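Local coordinates for SusD homolog (Bacteroides thetaiotaomicron VPI-5482, PDB 3IV0), which has no established function but, as an outer-membrane member of the SusD family, probably binds glycans at the cell surface for their uptake, at residues A[17-22]-A[121-126]; A[23-28]-A[102-107]; A[53-58]-A[67-72]; A[299-304]-A[331-336]; A[239-244]-A[365-370]. One frame throughout, in Å; residues are numbered along the deposited sequence.

Interaction 1 of 5, residues A[17-22]-A[121-126]; sequences GNETNA and SRFKAE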
# COMPACT_ATOMS: atom_id res chain seq x y z
N GLY A 17 -31.17 2.08 16.15
CA GLY A 17 -30.10 1.08 16.18
C GLY A 17 -29.35 1.03 17.49
O GLY A 17 -29.84 1.47 18.54
N ASN A 18 -28.12 0.54 17.44
CA ASN A 18 -27.33 0.28 18.62
C ASN A 18 -25.88 0.12 18.20
O ASN A 18 -25.60 0.12 17.00
CB ASN A 18 -27.82 -1.02 19.29
CG ASN A 18 -27.91 -2.19 18.31
OD1 ASN A 18 -26.94 -2.53 17.62
ND2 ASN A 18 -29.08 -2.81 18.24
N GLU A 19 -24.96 0.03 19.17
CA GLU A 19 -23.53 -0.12 18.90
C GLU A 19 -23.22 -1.26 17.96
O GLU A 19 -22.35 -1.15 17.10
CB GLU A 19 -22.72 -0.31 20.20
CG GLU A 19 -21.21 -0.59 20.01
CD GLU A 19 -20.43 -0.77 21.32
OE1 GLU A 19 -20.83 -0.17 22.36
OE2 GLU A 19 -19.39 -1.49 21.30
N THR A 20 -23.87 -2.40 18.15
CA THR A 20 -23.59 -3.58 17.36
C THR A 20 -23.87 -3.34 15.87
O THR A 20 -23.05 -3.68 15.00
CB THR A 20 -24.42 -4.78 17.89
OG1 THR A 20 -24.00 -5.03 19.24
CG2 THR A 20 -24.19 -6.01 17.06
N ASN A 21 -24.99 -2.70 15.57
CA ASN A 21 -25.33 -2.43 14.18
C ASN A 21 -24.44 -1.33 13.59
O ASN A 21 -24.04 -1.41 12.42
CB ASN A 21 -26.80 -2.08 14.09
CG ASN A 21 -27.69 -3.24 14.48
OD1 ASN A 21 -27.20 -4.35 14.71
ND2 ASN A 21 -28.98 -3.00 14.55
N ALA A 22 -24.10 -0.34 14.40
CA ALA A 22 -23.18 0.69 13.94
C ALA A 22 -21.81 0.07 13.63
O ALA A 22 -21.20 0.43 12.62
CB ALA A 22 -23.04 1.82 14.95
N SER A 121 -17.06 7.67 19.26
CA SER A 121 -15.92 8.45 18.82
C SER A 121 -14.94 7.59 18.04
O SER A 121 -14.39 8.04 17.02
CB SER A 121 -15.18 9.08 19.98
OG SER A 121 -16.03 10.02 20.65
N ARG A 122 -14.70 6.37 18.48
CA ARG A 122 -13.79 5.47 17.78
C ARG A 122 -14.30 5.14 16.40
O ARG A 122 -13.53 5.17 15.43
CB ARG A 122 -13.60 4.20 18.60
CG ARG A 122 -12.68 3.19 17.92
CD ARG A 122 -12.35 2.02 18.80
NE ARG A 122 -11.68 2.50 19.98
CZ ARG A 122 -11.42 1.80 21.06
NH1 ARG A 122 -11.77 0.52 21.11
NH2 ARG A 122 -10.82 2.39 22.09
N PHE A 123 -15.58 4.83 16.24
CA PHE A 123 -16.11 4.44 14.95
C PHE A 123 -16.05 5.61 13.98
O PHE A 123 -15.81 5.44 12.78
CB PHE A 123 -17.53 3.87 15.08
CG PHE A 123 -17.63 2.59 15.92
CD1 PHE A 123 -16.52 1.88 16.31
CD2 PHE A 123 -18.89 2.10 16.25
CE1 PHE A 123 -16.67 0.72 17.07
CE2 PHE A 123 -19.03 0.94 17.01
CZ PHE A 123 -17.95 0.26 17.42
N LYS A 124 -16.28 6.82 14.49
CA LYS A 124 -16.14 8.00 13.67
C LYS A 124 -14.70 8.10 13.22
O LYS A 124 -14.43 8.39 12.03
CB LYS A 124 -16.54 9.26 14.43
CG LYS A 124 -18.04 9.42 14.66
CD LYS A 124 -18.29 10.71 15.48
CE LYS A 124 -19.73 10.95 15.80
NZ LYS A 124 -19.80 12.06 16.82
N ALA A 125 -13.74 7.97 14.13
CA ALA A 125 -12.31 8.07 13.79
C ALA A 125 -11.92 7.03 12.75
O ALA A 125 -11.19 7.34 11.78
CB ALA A 125 -11.46 7.91 15.01
N GLU A 126 -12.40 5.80 12.90
CA GLU A 126 -12.12 4.77 11.93
C GLU A 126 -12.72 5.06 10.57
O GLU A 126 -12.08 4.83 9.53
CB GLU A 126 -12.64 3.42 12.44
CG GLU A 126 -11.93 2.87 13.62
CD GLU A 126 -12.41 1.49 13.96
OE1 GLU A 126 -12.22 0.59 13.13
OE2 GLU A 126 -13.01 1.28 15.03
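At the start of helix 19-39, where Glu19 and Ala22 lie against Phe123, the oxygen OD1 of Asn18 accepts the backbone N-H of Asn21 at 2.8 Å. The bond is fairly straight at hydrogen (158°), and the donor stands nearly along the C=O axis of the amide. Asn18, at the N-cap position, thereby satisfies an N-H of the first turn, which has no carbonyl behind it.

The interface with helix 117-142 is a van der Waals contact that rests on one ring. Phe123 carries CG anti to its carbonyl carbon (chi1 -63°), which sends the ring across to the first turn of helix 19-39. Its CE2 meets the backbone O of Glu19 at 3.9 Å, with that oxygen at the ring edge, near its plane, and the CG of Glu19 at 4.0 Å. Ala22 also faces the edge, its CB 4.4 Å from Phe123 CD2. The Glu19 chain runs extended across Phe123 at about a right angle, and its carboxylate continues to a salt bridge with Lys119, one turn earlier in the partner helix. The arrangement is a capped helix start packed on the flank of another helix, within the largely helical fold of the SusD family.

Interaction 2 of 5, residues A[23-28]-A[102-107]; sequences EAFLLS and ANILLA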
# COMPACT_ATOMS: atom_id res chain seq x y z
N GLU A 23 -21.35 -0.86 14.46
CA GLU A 23 -20.09 -1.53 14.20
C GLU A 23 -20.15 -2.38 12.95
O GLU A 23 -19.19 -2.40 12.19
CB GLU A 23 -19.61 -2.32 15.40
CG GLU A 23 -18.16 -2.82 15.27
CD GLU A 23 -17.53 -3.19 16.60
OE1 GLU A 23 -18.28 -3.66 17.50
OE2 GLU A 23 -16.30 -3.02 16.77
N ALA A 24 -21.24 -3.11 12.71
CA ALA A 24 -21.41 -3.86 11.47
C ALA A 24 -21.34 -2.95 10.26
O ALA A 24 -20.73 -3.31 9.23
CB ALA A 24 -22.72 -4.70 11.49
N PHE A 25 -21.95 -1.78 10.36
CA PHE A 25 -21.90 -0.83 9.27
C PHE A 25 -20.45 -0.37 9.04
O PHE A 25 -20.00 -0.34 7.90
CB PHE A 25 -22.84 0.34 9.52
CG PHE A 25 -23.05 1.20 8.32
CD1 PHE A 25 -22.16 2.20 8.03
CD2 PHE A 25 -24.09 0.97 7.44
CE1 PHE A 25 -22.34 2.98 6.93
CE2 PHE A 25 -24.28 1.77 6.33
CZ PHE A 25 -23.37 2.77 6.07
N LEU A 26 -19.74 -0.03 10.10
CA LEU A 26 -18.32 0.31 9.99
C LEU A 26 -17.54 -0.82 9.33
O LEU A 26 -16.74 -0.59 8.42
CB LEU A 26 -17.78 0.67 11.35
CG LEU A 26 -16.26 0.89 11.42
CD1 LEU A 26 -15.88 2.09 10.54
CD2 LEU A 26 -15.80 1.07 12.86
N LEU A 27 -17.79 -2.06 9.72
CA LEU A 27 -17.05 -3.13 9.15
C LEU A 27 -17.34 -3.31 7.65
O LEU A 27 -16.50 -3.81 6.94
CB LEU A 27 -17.26 -4.43 9.93
CG LEU A 27 -16.51 -4.49 11.26
CD1 LEU A 27 -17.04 -5.69 12.05
CD2 LEU A 27 -15.02 -4.64 11.06
N SER A 28 -18.52 -2.89 7.17
CA SER A 28 -18.83 -2.96 5.76
C SER A 28 -17.95 -1.96 4.97
O SER A 28 -17.75 -2.16 3.79
CB SER A 28 -20.33 -2.70 5.51
OG SER A 28 -20.67 -1.33 5.56
N ALA A 102 -18.66 5.68 4.60
CA ALA A 102 -18.04 6.49 5.64
C ALA A 102 -18.81 7.78 5.83
O ALA A 102 -19.04 8.20 6.95
CB ALA A 102 -16.53 6.78 5.32
N ASN A 103 -19.14 8.43 4.72
CA ASN A 103 -19.91 9.67 4.80
C ASN A 103 -21.24 9.46 5.53
O ASN A 103 -21.64 10.29 6.36
CB ASN A 103 -20.15 10.24 3.40
CG ASN A 103 -18.87 10.76 2.72
OD1 ASN A 103 -17.87 11.03 3.38
ND2 ASN A 103 -18.93 10.93 1.42
N ILE A 104 -21.91 8.35 5.23
CA ILE A 104 -23.16 8.02 5.89
C ILE A 104 -22.96 7.80 7.37
O ILE A 104 -23.68 8.36 8.19
CB ILE A 104 -23.84 6.81 5.23
CG1 ILE A 104 -24.35 7.18 3.84
CG2 ILE A 104 -24.97 6.25 6.14
CD1 ILE A 104 -24.67 6.04 2.95
N LEU A 105 -22.01 6.97 7.75
CA LEU A 105 -21.77 6.74 9.18
C LEU A 105 -21.52 8.06 9.89
O LEU A 105 -22.05 8.32 10.99
CB LEU A 105 -20.60 5.75 9.38
CG LEU A 105 -20.28 5.41 10.84
CD1 LEU A 105 -19.64 4.02 11.01
CD2 LEU A 105 -19.34 6.41 11.48
N LEU A 106 -20.70 8.92 9.31
CA LEU A 106 -20.35 10.15 9.99
C LEU A 106 -21.60 11.05 10.15
O LEU A 106 -21.73 11.76 11.15
CB LEU A 106 -19.21 10.88 9.27
CG LEU A 106 -17.87 10.13 9.38
CD1 LEU A 106 -16.90 10.66 8.31
CD2 LEU A 106 -17.31 10.27 10.79
N ALA A 107 -22.50 11.01 9.18
CA ALA A 107 -23.73 11.83 9.20
C ALA A 107 -24.79 11.26 10.12
O ALA A 107 -25.68 12.03 10.58
CB ALA A 107 -24.27 11.92 7.78
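Segments 23-28 and 102-107 are helical and run antiparallel, with an angle of 155° between their directions and axes 10.0 Å apart, and the CA atoms of Leu26 and Leu105 are the nearest pair, 7.3 Å apart. Phe25 makes the most extensive contact from helix 19-39. With CG turned anti to the backbone N (chi1 -168°), its ring reaches obliquely towards the turn that holds Ile104 and Leu105. CZ touches CG2 of Ile104 at 3.8 Å, the two side chains crossing at about a right angle, while CE1 lies 4.1 Å from CB of Leu105, which slides past the ring in the opposite direction. Beside this, Leu105 pushes CD1 against CB of Leu26 at 3.8 Å. An alanine at Phe25 would probably open a gap beside Ile104 CG2 and Leu105 CB and leave Trp14 without its edge-to-face mate. On its own helix the backbone O of Phe25 accepts Ser28 OG at 2.6 Å, in the carbonyl plane.

Trp14 borders one flank, meeting Phe25 edge-to-face and also touching Ile104. On another, Leu26 packs on Phe123 and Glu126 of helix 117-142, so helix 19-39 touches both helix 93-108 and helix 117-142.

Interaction 3 of 5, residues A[53-58]-A[67-72]; sequences APITAY and YLANND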
# COMPACT_ATOMS: atom_id res chain seq x y z
N ALA A 53 7.80 -2.56 -13.04
CA ALA A 53 8.72 -3.48 -12.42
C ALA A 53 9.44 -4.31 -13.51
O ALA A 53 8.84 -4.62 -14.54
CB ALA A 53 7.97 -4.42 -11.46
N PRO A 54 10.70 -4.67 -13.25
CA PRO A 54 11.49 -5.48 -14.20
C PRO A 54 11.12 -6.96 -14.08
O PRO A 54 11.92 -7.80 -13.62
CB PRO A 54 12.91 -5.18 -13.79
CG PRO A 54 12.84 -4.97 -12.34
CD PRO A 54 11.51 -4.27 -12.09
N ILE A 55 9.90 -7.26 -14.53
CA ILE A 55 9.31 -8.58 -14.41
C ILE A 55 8.97 -9.13 -15.79
O ILE A 55 8.68 -8.38 -16.73
CB ILE A 55 8.07 -8.57 -13.49
CG1 ILE A 55 6.96 -7.64 -13.99
CG2 ILE A 55 8.48 -8.24 -12.06
CD1 ILE A 55 5.67 -7.75 -13.13
N THR A 56 8.98 -10.46 -15.87
CA THR A 56 8.65 -11.16 -17.09
C THR A 56 7.76 -12.35 -16.78
O THR A 56 8.03 -13.07 -15.84
CB THR A 56 9.93 -11.68 -17.78
OG1 THR A 56 10.83 -10.60 -18.00
CG2 THR A 56 9.60 -12.36 -19.08
N ALA A 57 6.70 -12.53 -17.57
CA ALA A 57 5.80 -13.69 -17.44
C ALA A 57 6.46 -14.95 -17.95
O ALA A 57 7.16 -14.91 -18.94
CB ALA A 57 4.51 -13.44 -18.20
N TYR A 58 6.21 -16.05 -17.28
CA TYR A 58 6.65 -17.34 -17.79
C TYR A 58 5.80 -17.79 -18.98
O TYR A 58 6.28 -18.56 -19.80
CB TYR A 58 6.65 -18.38 -16.68
CG TYR A 58 7.81 -18.21 -15.73
CD1 TYR A 58 9.04 -18.79 -16.01
CD2 TYR A 58 7.66 -17.51 -14.53
CE1 TYR A 58 10.11 -18.65 -15.15
CE2 TYR A 58 8.72 -17.37 -13.66
CZ TYR A 58 9.94 -17.95 -13.96
OH TYR A 58 10.99 -17.80 -13.07
N TYR A 67 2.33 -5.66 -20.17
CA TYR A 67 1.71 -4.35 -20.21
C TYR A 67 2.03 -3.54 -18.95
O TYR A 67 2.40 -2.35 -19.03
CB TYR A 67 0.21 -4.46 -20.39
CG TYR A 67 -0.26 -5.11 -21.68
CD1 TYR A 67 0.46 -5.01 -22.87
CD2 TYR A 67 -1.46 -5.77 -21.71
CE1 TYR A 67 -0.03 -5.60 -24.04
CE2 TYR A 67 -1.95 -6.34 -22.86
CZ TYR A 67 -1.23 -6.25 -24.01
OH TYR A 67 -1.76 -6.84 -25.14
N LEU A 68 1.90 -4.14 -17.78
CA LEU A 68 2.25 -3.44 -16.55
C LEU A 68 3.70 -3.07 -16.51
O LEU A 68 4.05 -1.91 -16.22
CB LEU A 68 1.85 -4.28 -15.33
CG LEU A 68 0.35 -4.33 -15.13
CD1 LEU A 68 -0.00 -5.48 -14.21
CD2 LEU A 68 -0.20 -2.99 -14.60
N ALA A 69 4.57 -4.02 -16.83
CA ALA A 69 6.01 -3.78 -16.81
C ALA A 69 6.41 -2.60 -17.66
O ALA A 69 7.34 -1.86 -17.32
CB ALA A 69 6.76 -5.04 -17.31
N ASN A 70 5.73 -2.45 -18.78
CA ASN A 70 6.04 -1.45 -19.80
C ASN A 70 5.20 -0.20 -19.74
O ASN A 70 5.30 0.68 -20.59
CB ASN A 70 5.87 -2.08 -21.18
CG ASN A 70 6.86 -3.18 -21.47
OD1 ASN A 70 7.98 -3.18 -20.95
ND2 ASN A 70 6.45 -4.14 -22.29
N ASN A 71 4.33 -0.11 -18.72
CA ASN A 71 3.43 1.03 -18.63
C ASN A 71 2.55 1.21 -19.87
O ASN A 71 2.14 2.33 -20.18
CB ASN A 71 4.19 2.32 -18.26
CG ASN A 71 3.28 3.41 -17.75
OD1 ASN A 71 2.34 3.13 -16.98
ND2 ASN A 71 3.48 4.65 -18.19
N ASP A 72 2.20 0.09 -20.51
CA ASP A 72 1.34 0.09 -21.69
C ASP A 72 -0.10 -0.04 -21.24
O ASP A 72 -0.79 -1.04 -21.53
CB ASP A 72 1.74 -1.09 -22.60
CG ASP A 72 1.29 -0.93 -24.07
OD1 ASP A 72 0.44 -0.08 -24.44
OD2 ASP A 72 1.80 -1.75 -24.87
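A Schellman motif closes helix 63-69, and the last turn of that helix is covered by the chain leading into strand 55-57, one of the two strands of a small antiparallel sheet. The covering is done around Ala69, whose CA comes to 5.2 Å from the CA of Ala53. In the Schellman motif Asn71 takes a positive phi (57°), and two bonds fold back into the helix: Asp72 N donates to Tyr67 O at 2.9 Å, and Asn71 N to Leu68 O at 3.1 Å. The side chain of Asn71 bonds outward, with OD1 accepting from Arg51 and ND2 donating to the carbonyl of Ala458. Asp72 then serves as N-cap of the next helix, 73-79.

On the other segment the chain kinks before it becomes a strand. Pro54 is the centre of an inverse gamma turn, in which Ile55 N gives a weak bond to Ala53 O at 2.8 Å. The carbonyl of Ala53 thus serves the turn while also resting on the helix, for its O lies 3.5 Å from CB of Ala69. Beyond the kink the Ile55 side chain is packed against Phe300 and Tyr302 of the partner strand and against Met50. All three residues that touch across the contact are buried. The methyl of Ala69 meets two carbonyls and one aliphatic branch: besides Ala53 O, it approaches Ile55 O at 3.9 Å, and the CG1 of Ile55, placed between its backbone N and carbonyl carbon (chi1 60°), stands 4.2 Å from Ala69 CB.

Interaction 4 of 5, residues A[299-304]-A[331-336]; sequences LFCYSG and TSVSSS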
# COMPACT_ATOMS: atom_id res chain seq x y z
N LEU A 299 3.67 -17.13 -12.01
CA LEU A 299 3.20 -16.22 -13.03
C LEU A 299 4.32 -15.39 -13.66
O LEU A 299 4.37 -15.19 -14.87
CB LEU A 299 2.14 -15.27 -12.41
CG LEU A 299 1.54 -14.25 -13.37
CD1 LEU A 299 0.58 -14.95 -14.30
CD2 LEU A 299 0.78 -13.16 -12.58
N PHE A 300 5.22 -14.86 -12.83
CA PHE A 300 6.30 -14.02 -13.31
C PHE A 300 7.51 -14.08 -12.39
O PHE A 300 7.44 -14.57 -11.28
CB PHE A 300 5.87 -12.55 -13.52
CG PHE A 300 5.45 -11.81 -12.26
CD1 PHE A 300 6.40 -11.24 -11.40
CD2 PHE A 300 4.13 -11.63 -11.96
CE1 PHE A 300 6.03 -10.54 -10.27
CE2 PHE A 300 3.74 -10.94 -10.82
CZ PHE A 300 4.68 -10.39 -9.98
N CYS A 301 8.61 -13.55 -12.90
CA CYS A 301 9.81 -13.40 -12.12
C CYS A 301 10.48 -12.06 -12.37
O CYS A 301 10.28 -11.43 -13.39
CB CYS A 301 10.81 -14.54 -12.41
SG CYS A 301 11.48 -14.61 -14.08
N TYR A 302 11.31 -11.67 -11.41
CA TYR A 302 12.11 -10.46 -11.48
C TYR A 302 13.42 -10.72 -12.19
O TYR A 302 14.03 -11.78 -12.01
CB TYR A 302 12.44 -9.98 -10.06
CG TYR A 302 11.26 -9.27 -9.39
CD1 TYR A 302 10.26 -9.99 -8.81
CD2 TYR A 302 11.16 -7.90 -9.45
CE1 TYR A 302 9.18 -9.35 -8.21
CE2 TYR A 302 10.06 -7.24 -8.85
CZ TYR A 302 9.10 -7.99 -8.25
OH TYR A 302 8.01 -7.39 -7.66
N SER A 303 13.86 -9.74 -12.95
CA SER A 303 15.20 -9.76 -13.55
C SER A 303 16.28 -10.10 -12.53
O SER A 303 16.37 -9.51 -11.47
CB SER A 303 15.47 -8.37 -14.14
OG SER A 303 16.83 -8.11 -14.34
N GLY A 304 17.17 -11.01 -12.90
CA GLY A 304 18.32 -11.32 -12.07
C GLY A 304 19.28 -10.16 -11.97
O GLY A 304 19.87 -9.97 -10.92
N THR A 331 19.12 -15.24 -14.66
CA THR A 331 18.65 -14.41 -15.75
C THR A 331 17.73 -15.21 -16.66
O THR A 331 17.28 -14.71 -17.69
CB THR A 331 19.80 -13.80 -16.55
OG1 THR A 331 20.64 -14.85 -17.05
CG2 THR A 331 20.63 -12.85 -15.70
N SER A 332 17.43 -16.45 -16.28
CA SER A 332 16.48 -17.27 -17.02
C SER A 332 15.04 -16.80 -16.81
O SER A 332 14.62 -16.51 -15.68
CB SER A 332 16.61 -18.74 -16.62
OG SER A 332 15.55 -19.51 -17.16
N VAL A 333 14.29 -16.72 -17.90
CA VAL A 333 12.84 -16.59 -17.83
C VAL A 333 12.18 -17.84 -18.38
O VAL A 333 11.03 -17.80 -18.84
CB VAL A 333 12.34 -15.36 -18.60
CG1 VAL A 333 10.82 -15.35 -18.62
CG2 VAL A 333 12.87 -14.11 -17.97
N SER A 334 12.90 -18.96 -18.27
CA SER A 334 12.44 -20.24 -18.78
C SER A 334 11.58 -21.03 -17.81
O SER A 334 11.91 -21.21 -16.64
CB SER A 334 13.63 -21.11 -19.17
OG SER A 334 14.52 -20.40 -20.01
N SER A 335 10.45 -21.49 -18.33
CA SER A 335 9.66 -22.58 -17.80
C SER A 335 10.46 -23.69 -17.09
O SER A 335 10.06 -24.19 -16.05
CB SER A 335 8.98 -23.24 -18.99
OG SER A 335 9.94 -23.40 -20.04
N SER A 336 11.55 -24.10 -17.72
CA SER A 336 12.35 -25.20 -17.19
C SER A 336 13.19 -24.83 -15.97
O SER A 336 13.63 -25.70 -15.23
CB SER A 336 13.27 -25.72 -18.30
OG SER A 336 14.21 -24.73 -18.66
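Van der Waals contact between Cys301 and the loop at Ser332 and Val333 makes up the side-chain part of this interface. Cys301 points its CB towards the loop, and with SG lying between the backbone N and the carbonyl carbon (chi1 65°) the sulfur comes to 4.2 Å from CG2 of Val333. The same SG stands 4.0 Å from the backbone O of Ser332. At the end of the segment Gly304 lies close to Thr331, and a CB on this glycine would come within 3.4 Å of Thr331 N.

Cys301 belongs to strand 300-302, which pairs antiparallel with strand 55-57 in a two-stranded sheet. The loop 331-336 lies over the side of the strand that carries Cys301 and also reaches across to the neighbouring strand, where Val333 touches Thr56. Phe300 and Tyr302 leave the strand away from the loop.

Among the polar bonds, backbone pairs Leu299 with Tyr58, Cys301 with Thr56 and Ser303 with Pro54 join the two strands. Within the loop, Ser332 OG accepts Ser334 N at 2.9 Å with an angle of 159° at hydrogen, forming an ST turn. The backbone N of Ser332 donates to Ser330 OG. On the strand side, Ser303 is the N-cap of helix 304-310, its OG accepting from Tyr306 N.

Interaction 5 of 5, residues A[239-244]-A[365-370]; sequences ERNNGA and FRYAGA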
# COMPACT_ATOMS: atom_id res chain seq x y z
N GLU A 239 7.28 7.50 17.35
CA GLU A 239 8.25 6.96 18.28
C GLU A 239 7.88 7.20 19.74
O GLU A 239 8.65 6.84 20.63
CB GLU A 239 9.63 7.52 17.96
CG GLU A 239 10.19 6.93 16.67
CD GLU A 239 10.25 5.42 16.75
OE1 GLU A 239 11.25 4.87 17.28
OE2 GLU A 239 9.29 4.76 16.32
N ARG A 240 6.71 7.75 19.98
CA ARG A 240 6.12 7.81 21.34
C ARG A 240 5.20 6.61 21.63
O ARG A 240 4.48 6.56 22.64
CB ARG A 240 5.35 9.12 21.51
CG ARG A 240 6.24 10.34 21.42
CD ARG A 240 5.51 11.66 21.59
NE ARG A 240 6.48 12.72 21.36
CZ ARG A 240 6.47 13.59 20.36
NH1 ARG A 240 5.46 13.66 19.48
NH2 ARG A 240 7.46 14.46 20.28
N ASN A 241 5.24 5.60 20.78
CA ASN A 241 4.35 4.44 20.93
C ASN A 241 4.67 3.54 22.14
O ASN A 241 3.91 2.63 22.45
CB ASN A 241 4.36 3.61 19.64
CG ASN A 241 5.62 2.80 19.46
OD1 ASN A 241 5.74 1.72 20.08
ND2 ASN A 241 6.54 3.23 18.60
N ASN A 242 5.81 3.77 22.78
CA ASN A 242 6.19 3.13 24.05
C ASN A 242 6.16 1.62 24.00
O ASN A 242 5.69 0.96 24.94
CB ASN A 242 5.35 3.60 25.24
CG ASN A 242 6.07 3.38 26.58
OD1 ASN A 242 7.31 3.29 26.63
ND2 ASN A 242 5.32 3.27 27.66
N GLY A 243 6.70 1.07 22.92
CA GLY A 243 6.87 -0.37 22.79
C GLY A 243 5.71 -1.12 22.17
O GLY A 243 5.79 -2.35 22.02
N ALA A 244 4.64 -0.42 21.78
CA ALA A 244 3.54 -1.05 21.06
C ALA A 244 4.00 -1.65 19.74
O ALA A 244 3.50 -2.71 19.34
CB ALA A 244 2.45 -0.06 20.82
N PHE A 365 0.70 -0.90 5.61
CA PHE A 365 1.72 -0.08 6.23
C PHE A 365 2.31 -0.90 7.36
O PHE A 365 1.57 -1.49 8.16
CB PHE A 365 1.14 1.20 6.82
CG PHE A 365 0.45 2.10 5.81
CD1 PHE A 365 1.04 2.46 4.60
CD2 PHE A 365 -0.81 2.65 6.14
CE1 PHE A 365 0.40 3.29 3.73
CE2 PHE A 365 -1.44 3.51 5.23
CZ PHE A 365 -0.84 3.80 4.03
N ARG A 366 3.63 -0.92 7.47
CA ARG A 366 4.22 -1.53 8.66
C ARG A 366 5.39 -0.72 9.19
O ARG A 366 5.86 0.25 8.56
CB ARG A 366 4.61 -2.98 8.45
CG ARG A 366 5.67 -3.19 7.44
CD ARG A 366 6.03 -4.69 7.38
NE ARG A 366 6.85 -4.99 6.20
CZ ARG A 366 8.16 -5.20 6.23
NH1 ARG A 366 8.87 -5.12 7.33
NH2 ARG A 366 8.78 -5.49 5.10
N TYR A 367 5.85 -1.06 10.39
CA TYR A 367 6.75 -0.20 11.14
C TYR A 367 8.08 0.01 10.44
O TYR A 367 8.59 1.13 10.45
CB TYR A 367 6.88 -0.76 12.54
CG TYR A 367 7.62 0.08 13.55
CD1 TYR A 367 7.32 1.43 13.77
CD2 TYR A 367 8.56 -0.50 14.37
CE1 TYR A 367 8.01 2.16 14.73
CE2 TYR A 367 9.21 0.21 15.37
CZ TYR A 367 8.96 1.53 15.51
OH TYR A 367 9.61 2.24 16.49
N ALA A 368 8.64 -0.99 9.76
CA ALA A 368 9.90 -0.77 9.06
C ALA A 368 9.72 0.27 7.98
O ALA A 368 10.61 1.10 7.75
CB ALA A 368 10.44 -2.09 8.43
N GLY A 369 8.61 0.19 7.25
CA GLY A 369 8.31 1.19 6.22
C GLY A 369 8.24 2.59 6.78
O GLY A 369 8.82 3.52 6.20
N ALA A 370 7.52 2.77 7.88
CA ALA A 370 7.35 4.07 8.49
C ALA A 370 8.66 4.64 9.00
O ALA A 370 8.91 5.81 8.80
CB ALA A 370 6.31 3.99 9.59
O HOH W 1 8.67 1.31 18.90
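Direct hydrogen bonding joins Tyr367 to Glu239: the phenol OH donates to Glu239 OE2 at 2.5 Å, on the syn lone pair of that oxygen. OE2 lies at the edge of the ring and in its plane, and the carboxylate is turned only 26° from it. Glu239 reaches this position because its chain bends at chi2 (-57°), while Tyr367, at the first turn of helix 367-381, projects towards the loop.

A water-mediated bridge adds Asn241. Its ND2 donates to a water at 2.9 Å, and that water donates to Tyr367 OH at 2.7 Å; ND2 also bonds the carbonyl of Leu238. Asn241 opens a type I' turn, closed by Ala244 N to Asn241 O at 3.2 Å.

Ionic interaction comes from Arg394, which forms a salt bridge with Glu239 OE1 and also donates to Tyr367 OH. With an alanine in place of Glu239, the phenol proton would probably lose its acceptor and Arg394 a negative partner.

The hydroxyl is thus held by three groups, giving its proton to Glu239 and accepting from Arg394 and the water. So short a bond to a carboxylate suggests that the O-H is strongly polarised, while the arginine probably favours the ionised form of Glu239 beside the buried hydroxyl.

How the interactions relate
The five contacts form two clusters and one isolated site. Interactions 1 and 2, with centres 7 Å apart, share helix 19-39, against which the consecutive helices 93-108 and 117-142 pack; along the chain interaction 2 is nested inside the loop closed by interaction 1. Interactions 3 and 4, about 12 Å apart between centres, meet in the small sheet of strands 55-57 and 300-302, on the opposite side of the chain's centre from the first pair. Interaction 3 is nested within the loop of interaction 2, and interaction 4 within that of interaction 5. Interaction 5 stands apart, about 26 Å from interaction 1 between centres. Interactions 1, 2 and 5 join parts far apart in the sequence, whereas interaction 3 closes a short local loop.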